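Local coordinates for oxidoreductase, NAD-binding/iron-sulfur cluster-binding protein (Nitratireductor pacificus pht-3B, PDB 6ZXU), which acts as a catabolic reductive dehalogenase, carrying cobalamin and two [4Fe-4S] clusters that probably take part in removing halogen from organic substrates, at residues S72-G75 / D76-Y80; A81-F84 / T85-L88; D173-C176 / A177-A181; A452-R455 / G456-A460. All coordinates share one frame; numbering follows the deposited sequence. Where two conformers were deposited one is given.

Overall arrangement
All four contacts are local, each formed within one continuous run of chain, so none closes a long loop, and they follow one another in series without nesting or crossing. Interaction 1 lies where the chain enters helix 74-85, and interaction 2, next in sequence, carries its last turn into the following loop. Interaction 3 lies in helix 168-190 and interaction 4 in helix 445-469. In space the elements converge: Tyr80 and Phe84 both pack on Met174, and Phe84 also reaches Glu178 and Glu458. Salt bridges join interactions 3 and 4, tying helix 168-190, beside strand 142-149, to helix 445-469, which lies against strands 422-429 and 514-521 near the cobalamin.

Interaction 1: residues S72-G75 / D76-Y80; sequences SLLG and DVEEY
Leu73 O is shared by two amide donors at the start of helix 74-85. Asp76 N lies 3.0 Å from Leu73 O and Val77 N lies 3.3 Å from it, and both bonds are weak. Ser72 supplies a cap just before them: its OG accepts from Leu74 N at 3.2 Å, with a fairly straight N-H...O angle of 161°, so an amide of the opening turn is satisfied by a side chain. Regular helical bonding then takes over, with Glu78 N to Leu74 O at 3.0 Å and Glu79 N to Gly75 O at 3.0 Å. Glu78 does more than donate its amide. Its CG stands anti to its own carbonyl carbon (chi1 -74°), which turns the chain back along the preceding turn. There CG lies 3.2 Å from Leu74 O, and the carboxylate carbon CD comes within 3.9 Å of Leu74 CG. With alanine in place of Glu78, the flank of Leu74 would probably lose this cover, and the helix start a nearby negative charge. On another side of the helix, Val77 CG2 sits between its backbone N and carbonyl carbon and rests 3.4 Å from Leu74 O. Leu73 CD2 also approaches the Val77 methyls, but this is doubtful, resting on one of two conformers of Leu73. Leu74 and Val77 face Ala170 of helix 168-190, while Val77 and Tyr80 meet Val462 of helix 445-469, where Asp76 OD1 forms a salt bridge with Arg469.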
loop_
_atom_site.group_PDB
_atom_site.type_symbol
_atom_site.label_atom_id
_atom_site.label_comp_id
_atom_site.label_asym_id
_atom_site.label_seq_id
_atom_site.Cartn_x
_atom_site.Cartn_y
_atom_site.Cartn_z
ATOM N N SER A 72 -9.133 20.771 -14.015
ATOM C CA SER A 72 -9.297 19.467 -13.457
ATOM C C SER A 72 -8.102 18.595 -13.681
ATOM O O SER A 72 -7.250 18.741 -14.536
ATOM C CB SER A 72 -10.580 18.746 -13.926
ATOM O OG SER A 72 -10.355 18.117 -15.160
ATOM N N LEU A 73 -8.096 17.576 -12.865
ATOM C CA LEU A 73 -7.169 16.475 -12.868
ATOM C C LEU A 73 -7.192 15.544 -14.118
ATOM O O LEU A 73 -6.394 14.642 -14.258
ATOM C CB LEU A 73 -7.716 15.705 -11.679
ATOM C CG LEU A 73 -7.307 14.496 -10.993
ATOM C CD1 LEU A 73 -8.065 14.763 -9.732
ATOM C CD2 LEU A 73 -7.879 13.346 -11.746
ATOM N N LEU A 74 -8.138 15.773 -15.018
ATOM C CA LEU A 74 -8.433 14.820 -16.082
ATOM C C LEU A 74 -7.220 14.407 -16.950
ATOM O O LEU A 74 -6.987 13.215 -17.201
ATOM C CB LEU A 74 -9.559 15.391 -16.942
ATOM C CG LEU A 74 -10.035 14.478 -18.041
ATOM C CD1 LEU A 74 -10.658 13.210 -17.454
ATOM C CD2 LEU A 74 -11.065 15.181 -18.914
ATOM N N GLY A 75 -6.402 15.375 -17.343
ATOM C CA GLY A 75 -5.242 15.116 -18.177
ATOM C C GLY A 75 -4.223 14.231 -17.525
ATOM O O GLY A 75 -3.577 13.393 -18.149
ATOM N N ASP A 76 -4.141 14.335 -16.231
ATOM C CA ASP A 76 -3.222 13.527 -15.436
ATOM C C ASP A 76 -3.619 12.054 -15.255
ATOM O O ASP A 76 -2.806 11.172 -15.464
ATOM C CB ASP A 76 -3.040 14.242 -14.070
ATOM C CG ASP A 76 -2.546 15.718 -14.253
ATOM O OD1 ASP A 76 -1.650 15.924 -15.197
ATOM O OD2 ASP A 76 -3.045 16.624 -13.536
ATOM N N VAL A 77 -4.850 11.776 -14.913
ATOM C CA VAL A 77 -5.276 10.374 -14.858
ATOM C C VAL A 77 -5.259 9.749 -16.210
ATOM O O VAL A 77 -5.030 8.551 -16.311
ATOM C CB VAL A 77 -6.617 10.153 -14.137
ATOM C CG1 VAL A 77 -6.441 10.487 -12.677
ATOM C CG2 VAL A 77 -7.750 11.021 -14.696
ATOM N N GLU A 78 -5.547 10.544 -17.250
ATOM C CA GLU A 78 -5.467 10.034 -18.652
ATOM C C GLU A 78 -4.043 9.664 -19.018
ATOM O O GLU A 78 -3.797 8.671 -19.664
ATOM C CB GLU A 78 -6.013 11.050 -19.622
ATOM C CG GLU A 78 -7.534 11.138 -19.565
ATOM C CD GLU A 78 -8.094 12.203 -20.552
ATOM O OE1 GLU A 78 -9.191 11.961 -21.196
ATOM O OE2 GLU A 78 -7.397 13.258 -20.755
ATOM N N GLU A 79 -3.075 10.427 -18.561
ATOM C CA GLU A 79 -1.715 10.085 -18.840
ATOM C C GLU A 79 -1.276 8.806 -18.175
ATOM O O GLU A 79 -0.569 8.016 -18.765
ATOM C CB GLU A 79 -0.794 11.236 -18.407
ATOM C CG GLU A 79 0.627 10.913 -18.786
ATOM C CD GLU A 79 1.643 11.894 -18.199
ATOM O OE1 GLU A 79 1.299 12.581 -17.176
ATOM O OE2 GLU A 79 2.799 11.947 -18.764
ATOM N N TYR A 80 -1.679 8.579 -16.914
ATOM C CA TYR A 80 -1.253 7.332 -16.242
ATOM C C TYR A 80 -2.002 6.130 -16.846
ATOM O O TYR A 80 -1.448 5.052 -16.954
ATOM C CB TYR A 80 -1.441 7.447 -14.701
ATOM C CG TYR A 80 -0.285 8.219 -14.085
ATOM C CD1 TYR A 80 -0.296 9.598 -14.063
ATOM C CD2 TYR A 80 0.774 7.580 -13.507
ATOM C CE1 TYR A 80 0.765 10.341 -13.546
ATOM C CE2 TYR A 80 1.865 8.314 -12.997
ATOM C CZ TYR A 80 1.863 9.675 -13.066
ATOM O OH TYR A 80 2.924 10.440 -12.537
#

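Interaction 2: residues A81-F84 / T85-L88; sequences ARLF and TRFL
A helix running out into a type I beta turn sets this contact, in which the last turn of helix 74-85 meets the residues Thr85 to Leu88. Ala81 O takes two bonds from Thr85: the amide N at 2.9 Å and the hydroxyl OG1 at 2.8 Å. The two donors reach the carbonyl from opposite faces of its plane, OG1 standing 37° out of it. The hydroxyl gets there because OG1 lies anti to the carbonyl carbon of Thr85 (chi1 -59°), beside the backbone N and facing back along the helix. A valine in its place would probably cost Ala81 O the hydroxyl bond, leaving it the amide of the same residue. Beyond this residue the bonding shortens to three-residue steps, with Arg86 N to Leu83 O at 3.3 Å and Phe87 N to Phe84 O at 3.0 Å, both donors well above the carbonyl planes. The beta turn itself is closed by Leu88 N on Thr85 O. Arg86 CB sits over the centre of one face of the Phe87 ring, whose CE2 lies 3.4 Å from Leu83 O. Leu83 CD1 approaches the edge of the Arg86 guanidinium, 4.0 Å from NE. Phe87 also packs on Pro349 and Asn353 of helix 342-354, and Arg188 donates to the carbonyl oxygens of Phe87 and Leu88.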
loop_
_atom_site.group_PDB
_atom_site.type_symbol
_atom_site.label_atom_id
_atom_site.label_comp_id
_atom_site.label_asym_id
_atom_site.label_seq_id
_atom_site.Cartn_x
_atom_site.Cartn_y
_atom_site.Cartn_z
ATOM N N ALA A 81 -3.247 6.314 -17.252
ATOM C CA ALA A 81 -3.965 5.242 -17.984
ATOM C C ALA A 81 -3.225 4.849 -19.255
ATOM O O ALA A 81 -3.112 3.668 -19.562
ATOM C CB ALA A 81 -5.402 5.710 -18.297
ATOM N N ARG A 82 -2.702 5.835 -20.000
ATOM C CA ARG A 82 -2.010 5.523 -21.232
ATOM C C ARG A 82 -0.746 4.778 -20.929
ATOM O O ARG A 82 -0.352 3.925 -21.663
ATOM C CB ARG A 82 -1.715 6.804 -22.020
ATOM C CG ARG A 82 -2.951 7.419 -22.713
ATOM C CD ARG A 82 -2.551 8.428 -23.794
ATOM N NE ARG A 82 -1.836 9.575 -23.205
ATOM C CZ ARG A 82 -2.419 10.658 -22.683
ATOM N NH1 ARG A 82 -3.759 10.781 -22.722
ATOM N NH2 ARG A 82 -1.669 11.631 -22.132
ATOM N N LEU A 83 -0.069 5.170 -19.857
ATOM C CA LEU A 83 1.109 4.461 -19.444
ATOM C C LEU A 83 0.784 3.009 -19.132
ATOM O O LEU A 83 1.476 2.121 -19.564
ATOM C CB LEU A 83 1.690 5.125 -18.222
ATOM C CG LEU A 83 2.862 4.421 -17.606
ATOM C CD1 LEU A 83 4.030 4.516 -18.569
ATOM C CD2 LEU A 83 3.204 5.094 -16.236
ATOM N N PHE A 84 -0.276 2.767 -18.356
ATOM C CA PHE A 84 -0.619 1.407 -17.973
ATOM C C PHE A 84 -1.096 0.550 -19.138
ATOM O O PHE A 84 -0.859 -0.642 -19.130
ATOM C CB PHE A 84 -1.678 1.399 -16.833
ATOM C CG PHE A 84 -1.249 2.111 -15.588
ATOM C CD1 PHE A 84 0.102 2.167 -15.205
ATOM C CD2 PHE A 84 -2.203 2.643 -14.718
ATOM C CE1 PHE A 84 0.487 2.866 -14.053
ATOM C CE2 PHE A 84 -1.827 3.299 -13.560
ATOM C CZ PHE A 84 -0.495 3.432 -13.220
ATOM N N THR A 85 -1.719 1.179 -20.139
ATOM C CA THR A 85 -2.040 0.544 -21.401
ATOM C C THR A 85 -0.915 -0.199 -22.126
ATOM O O THR A 85 -1.125 -1.278 -22.677
ATOM C CB THR A 85 -2.627 1.574 -22.360
ATOM O OG1 THR A 85 -3.801 2.150 -21.773
ATOM C CG2 THR A 85 -2.947 0.955 -23.666
ATOM N N ARG A 86 0.313 0.299 -22.020
ATOM C CA ARG A 86 1.494 -0.360 -22.603
ATOM C C ARG A 86 1.737 -1.724 -22.010
ATOM O O ARG A 86 2.477 -2.525 -22.565
ATOM C CB ARG A 86 2.760 0.528 -22.389
ATOM C CG ARG A 86 2.443 1.971 -22.819
ATOM C CD ARG A 86 3.589 2.907 -23.107
ATOM N NE ARG A 86 4.676 2.889 -22.133
ATOM C CZ ARG A 86 5.846 2.257 -22.281
ATOM N NH1 ARG A 86 6.780 2.370 -21.319
ATOM N NH2 ARG A 86 6.090 1.506 -23.368
ATOM N N PHE A 87 1.143 -2.029 -20.871
ATOM C CA PHE A 87 1.453 -3.305 -20.232
ATOM C C PHE A 87 0.225 -4.280 -20.167
ATOM O O PHE A 87 0.270 -5.293 -19.434
ATOM C CB PHE A 87 2.020 -3.049 -18.807
ATOM C CG PHE A 87 3.126 -2.015 -18.789
ATOM C CD1 PHE A 87 4.334 -2.304 -19.421
ATOM C CD2 PHE A 87 2.932 -0.770 -18.264
ATOM C CE1 PHE A 87 5.327 -1.353 -19.531
ATOM C CE2 PHE A 87 3.939 0.160 -18.325
ATOM C CZ PHE A 87 5.131 -0.126 -18.949
ATOM N N LEU A 88 -0.815 -3.975 -20.922
ATOM C CA LEU A 88 -1.973 -4.861 -21.068
ATOM C C LEU A 88 -1.625 -6.101 -21.873
ATOM O O LEU A 88 -2.251 -7.165 -21.733
ATOM C CB LEU A 88 -3.108 -4.126 -21.728
ATOM C CG LEU A 88 -3.661 -2.965 -21.006
ATOM C CD1 LEU A 88 -4.672 -2.223 -21.856
ATOM C CD2 LEU A 88 -4.315 -3.308 -19.672
#

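Interaction 3: residues D173-C176 / A177-A181; sequences DMRC and AEIAA
Asp173 and Ala177 are joined by one of the regular alpha-helical bonds inside helix 168-190, which packs between strand 142-149 and helix 445-469. Among these backbone bonds, Ala177 N meets Asp173 O at 2.9 Å, nearly in line with the carbonyl, and Glu178 N and Ile179 N follow to Met174 O and Arg175 O. Ala180 N continues the series to Cys176 O.

Charge forms the second group. Arg175 and Glu178 lie side by side and point the same way. NE of Arg175 makes a weak, bent salt-bridge bond to OE1 of Glu178, and the position of that oxygen is doubtful. Further salt bridges come from helix 445-469: Arg175 NH2 pairs with Glu458 OE2, and Glu178 OE2 with Arg455 NH2. Because these groups are buried, the crossed pairing probably offsets the cost of enclosing the charges.

Apolar contact makes up the rest. Placed anti to the backbone N (chi1 -179°), CG of Arg175 comes within 4.2 Å of Ile179 CD1, and bends at the next two torsions carry CD and NE toward Glu178. Ile179 CG1 sits 3.3 Å from Arg175 O.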
loop_
_atom_site.group_PDB
_atom_site.type_symbol
_atom_site.label_atom_id
_atom_site.label_comp_id
_atom_site.label_asym_id
_atom_site.label_seq_id
_atom_site.Cartn_x
_atom_site.Cartn_y
_atom_site.Cartn_z
ATOM N N ASP A 173 -11.241 4.474 -14.715
ATOM C CA ASP A 173 -10.538 3.777 -15.821
ATOM C C ASP A 173 -9.062 3.559 -15.563
ATOM O O ASP A 173 -8.507 2.495 -15.877
ATOM C CB ASP A 173 -10.738 4.495 -17.173
ATOM C CG ASP A 173 -12.077 4.193 -17.825
ATOM O OD1 ASP A 173 -12.811 3.236 -17.403
ATOM O OD2 ASP A 173 -12.437 4.934 -18.755
ATOM N N MET A 174 -8.383 4.588 -15.079
ATOM C CA MET A 174 -6.945 4.434 -14.729
ATOM C C MET A 174 -6.694 3.257 -13.782
ATOM O O MET A 174 -5.778 2.440 -13.970
ATOM C CB MET A 174 -6.419 5.758 -14.089
ATOM C CG MET A 174 -4.972 5.693 -13.690
ATOM S SD MET A 174 -4.489 7.127 -12.637
ATOM C CE MET A 174 -5.599 6.892 -11.193
ATOM N N ARG A 175 -7.470 3.187 -12.727
ATOM C CA ARG A 175 -7.343 2.100 -11.773
ATOM C C ARG A 175 -7.670 0.764 -12.447
ATOM O O ARG A 175 -7.022 -0.205 -12.172
ATOM C CB ARG A 175 -8.247 2.405 -10.578
ATOM C CG ARG A 175 -8.219 1.392 -9.473
ATOM C CD ARG A 175 -6.889 1.199 -8.803
ATOM N NE ARG A 175 -6.161 2.486 -8.620
ATOM C CZ ARG A 175 -6.457 3.401 -7.694
ATOM N NH1 ARG A 175 -7.506 3.222 -6.865
ATOM N NH2 ARG A 175 -5.742 4.560 -7.618
ATOM N N CYS A 176 -8.639 0.730 -13.381
ATOM C CA CYS A 176 -8.974 -0.501 -14.127
ATOM C C CYS A 176 -7.854 -0.964 -15.036
ATOM O O CYS A 176 -7.509 -2.139 -15.049
ATOM C CB CYS A 176 -10.241 -0.325 -14.899
ATOM S SG CYS A 176 -11.683 -0.310 -13.847
ATOM N N ALA A 177 -7.193 -0.031 -15.701
ATOM C CA ALA A 177 -6.060 -0.372 -16.533
ATOM C C ALA A 177 -4.929 -0.898 -15.720
ATOM O O ALA A 177 -4.265 -1.822 -16.071
ATOM C CB ALA A 177 -5.637 0.847 -17.286
ATOM N N GLU A 178 -4.673 -0.240 -14.601
ATOM C CA GLU A 178 -3.641 -0.674 -13.685
ATOM C C GLU A 178 -3.839 -2.114 -13.246
ATOM O O GLU A 178 -2.925 -2.954 -13.354
ATOM C CB GLU A 178 -3.715 0.208 -12.434
ATOM C CG GLU A 178 -2.680 -0.112 -11.365
ATOM C CD GLU A 178 -3.259 0.017 -9.930
ATOM O OE1 GLU A 178 -3.551 1.155 -9.454
ATOM O OE2 GLU A 178 -3.454 -1.036 -9.238
ATOM N N ILE A 179 -5.012 -2.425 -12.708
ATOM C CA ILE A 179 -5.331 -3.780 -12.255
ATOM C C ILE A 179 -5.267 -4.778 -13.415
ATOM O O ILE A 179 -4.674 -5.835 -13.305
ATOM C CB ILE A 179 -6.728 -3.831 -11.565
ATOM C CG1 ILE A 179 -6.693 -2.937 -10.334
ATOM C CG2 ILE A 179 -7.105 -5.269 -11.264
ATOM C CD1 ILE A 179 -8.021 -2.800 -9.640
ATOM N N ALA A 180 -5.834 -4.428 -14.567
ATOM C CA ALA A 180 -5.796 -5.353 -15.749
ATOM C C ALA A 180 -4.391 -5.658 -16.239
ATOM O O ALA A 180 -4.099 -6.776 -16.629
ATOM C CB ALA A 180 -6.627 -4.768 -16.884
ATOM N N ALA A 181 -3.504 -4.653 -16.206
ATOM C CA ALA A 181 -2.100 -4.801 -16.588
ATOM C C ALA A 181 -1.362 -5.688 -15.630
ATOM O O ALA A 181 -0.618 -6.570 -16.069
ATOM C CB ALA A 181 -1.406 -3.444 -16.644
#

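Interaction 4: residues A452-R455 / G456-A460; sequences AYMR and GAEIA
Arg455 and Ile459 touch one turn apart in a buried part of helix 445-469, which packs against strands 422-429 and 514-521. Its Met-Arg-Gly-Ala-Glu-Ile-Ala run nearly repeats that at Met174 to Ala180. The Arg455 side chain leaves the helix with CB beside the amide of Gly456. CG, anti to the backbone N (chi1 180°), comes within 4.0 Å of Ile459 CD1. The bend at chi2 puts CD against the same methyl, also at 4.0 Å, so that the arginine chain crosses the isoleucine obliquely. NE lies 4.4 Å from Glu458 OE2, which stands well out of the guanidinium plane, so the two groups, of opposite charge, lie near each other with no N-H pointing at the oxygen, whose salt bridge is to Arg175. At the tip, NH1 forms a salt bridge with Asp118, and NH2, besides its bridge to Glu178, donates to Leu117 O, which would fix the rotation of the group. Buried, the guanidinium is satisfied by these acceptors.

Along the backbone, Gly456 N bonds to Ala452 O at 2.9 Å and Ala457 N to Tyr453 O at 3.0 Å. Tyr453 faces the other way, its side chain touching the cobalamin and its OH hydrogen-bonded to Lys515 NZ. One turn on from Arg455, Ile459 N donates to Arg455 O at 3.1 Å and Ile459 CG1 lies 3.3 Å from the same Arg455 O.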
loop_
_atom_site.group_PDB
_atom_site.type_symbol
_atom_site.label_atom_id
_atom_site.label_comp_id
_atom_site.label_asym_id
_atom_site.label_seq_id
_atom_site.Cartn_x
_atom_site.Cartn_y
_atom_site.Cartn_z
ATOM N N ALA A 452 1.483 -1.856 -2.449
ATOM C CA ALA A 452 1.351 -0.581 -1.763
ATOM C C ALA A 452 2.261 0.470 -2.412
ATOM O O ALA A 452 1.861 1.617 -2.523
ATOM C CB ALA A 452 1.634 -0.782 -0.270
ATOM N N TYR A 453 3.467 0.080 -2.766
ATOM C CA TYR A 453 4.427 0.947 -3.484
ATOM C C TYR A 453 3.869 1.395 -4.836
ATOM O O TYR A 453 3.866 2.591 -5.142
ATOM C CB TYR A 453 5.686 0.206 -3.747
ATOM C CG TYR A 453 6.606 0.130 -2.563
ATOM C CD1 TYR A 453 6.642 1.130 -1.649
ATOM C CD2 TYR A 453 7.502 -0.882 -2.448
ATOM C CE1 TYR A 453 7.543 1.089 -0.611
ATOM C CE2 TYR A 453 8.380 -0.973 -1.395
ATOM C CZ TYR A 453 8.447 0.045 -0.498
ATOM O OH TYR A 453 9.408 0.035 0.560
ATOM N N MET A 454 3.305 0.465 -5.574
ATOM C CA MET A 454 2.728 0.759 -6.839
ATOM C C MET A 454 1.514 1.653 -6.745
ATOM O O MET A 454 1.420 2.680 -7.454
ATOM C CB MET A 454 2.395 -0.558 -7.567
ATOM C CG MET A 454 1.772 -0.446 -8.972
ATOM S SD MET A 454 0.009 -0.198 -8.822
ATOM C CE MET A 454 -0.594 -1.611 -7.730
ATOM N N ARG A 455 0.605 1.341 -5.858
ATOM C CA ARG A 455 -0.587 2.146 -5.679
ATOM C C ARG A 455 -0.263 3.549 -5.209
ATOM O O ARG A 455 -0.843 4.561 -5.717
ATOM C CB ARG A 455 -1.516 1.497 -4.679
ATOM C CG ARG A 455 -2.809 2.226 -4.386
ATOM C CD ARG A 455 -3.705 2.441 -5.600
ATOM N NE ARG A 455 -3.846 1.201 -6.403
ATOM C CZ ARG A 455 -4.573 0.126 -6.025
ATOM N NH1 ARG A 455 -5.227 0.131 -4.864
ATOM N NH2 ARG A 455 -4.627 -0.966 -6.814
ATOM N N GLY A 456 0.644 3.664 -4.246
ATOM C CA GLY A 456 1.111 4.982 -3.776
ATOM C C GLY A 456 1.735 5.856 -4.897
ATOM O O GLY A 456 1.403 7.003 -5.004
ATOM N N ALA A 457 2.633 5.273 -5.645
ATOM C CA ALA A 457 3.344 5.931 -6.720
ATOM C C ALA A 457 2.395 6.455 -7.745
ATOM O O ALA A 457 2.548 7.589 -8.227
ATOM C CB ALA A 457 4.378 5.049 -7.362
ATOM N N GLU A 458 1.366 5.695 -8.069
ATOM C CA GLU A 458 0.292 6.171 -8.942
ATOM C C GLU A 458 -0.446 7.365 -8.427
ATOM O O GLU A 458 -0.648 8.368 -9.123
ATOM C CB GLU A 458 -0.673 5.008 -9.219
ATOM C CG GLU A 458 -1.962 5.355 -9.952
ATOM C CD GLU A 458 -2.903 4.119 -9.932
ATOM O OE1 GLU A 458 -2.431 3.034 -10.254
ATOM O OE2 GLU A 458 -4.095 4.194 -9.659
ATOM N N ILE A 459 -0.885 7.297 -7.163
ATOM C CA ILE A 459 -1.654 8.359 -6.545
ATOM C C ILE A 459 -0.837 9.645 -6.416
ATOM O O ILE A 459 -1.290 10.737 -6.790
ATOM C CB ILE A 459 -2.200 7.917 -5.131
ATOM C CG1 ILE A 459 -3.269 6.804 -5.344
ATOM C CG2 ILE A 459 -2.694 9.132 -4.325
ATOM C CD1 ILE A 459 -3.579 6.090 -4.057
ATOM N N ALA A 460 0.397 9.506 -5.978
ATOM C CA ALA A 460 1.239 10.660 -5.790
ATOM C C ALA A 460 1.729 11.219 -7.124
ATOM O O ALA A 460 1.965 12.400 -7.201
ATOM C CB ALA A 460 2.455 10.351 -4.884
#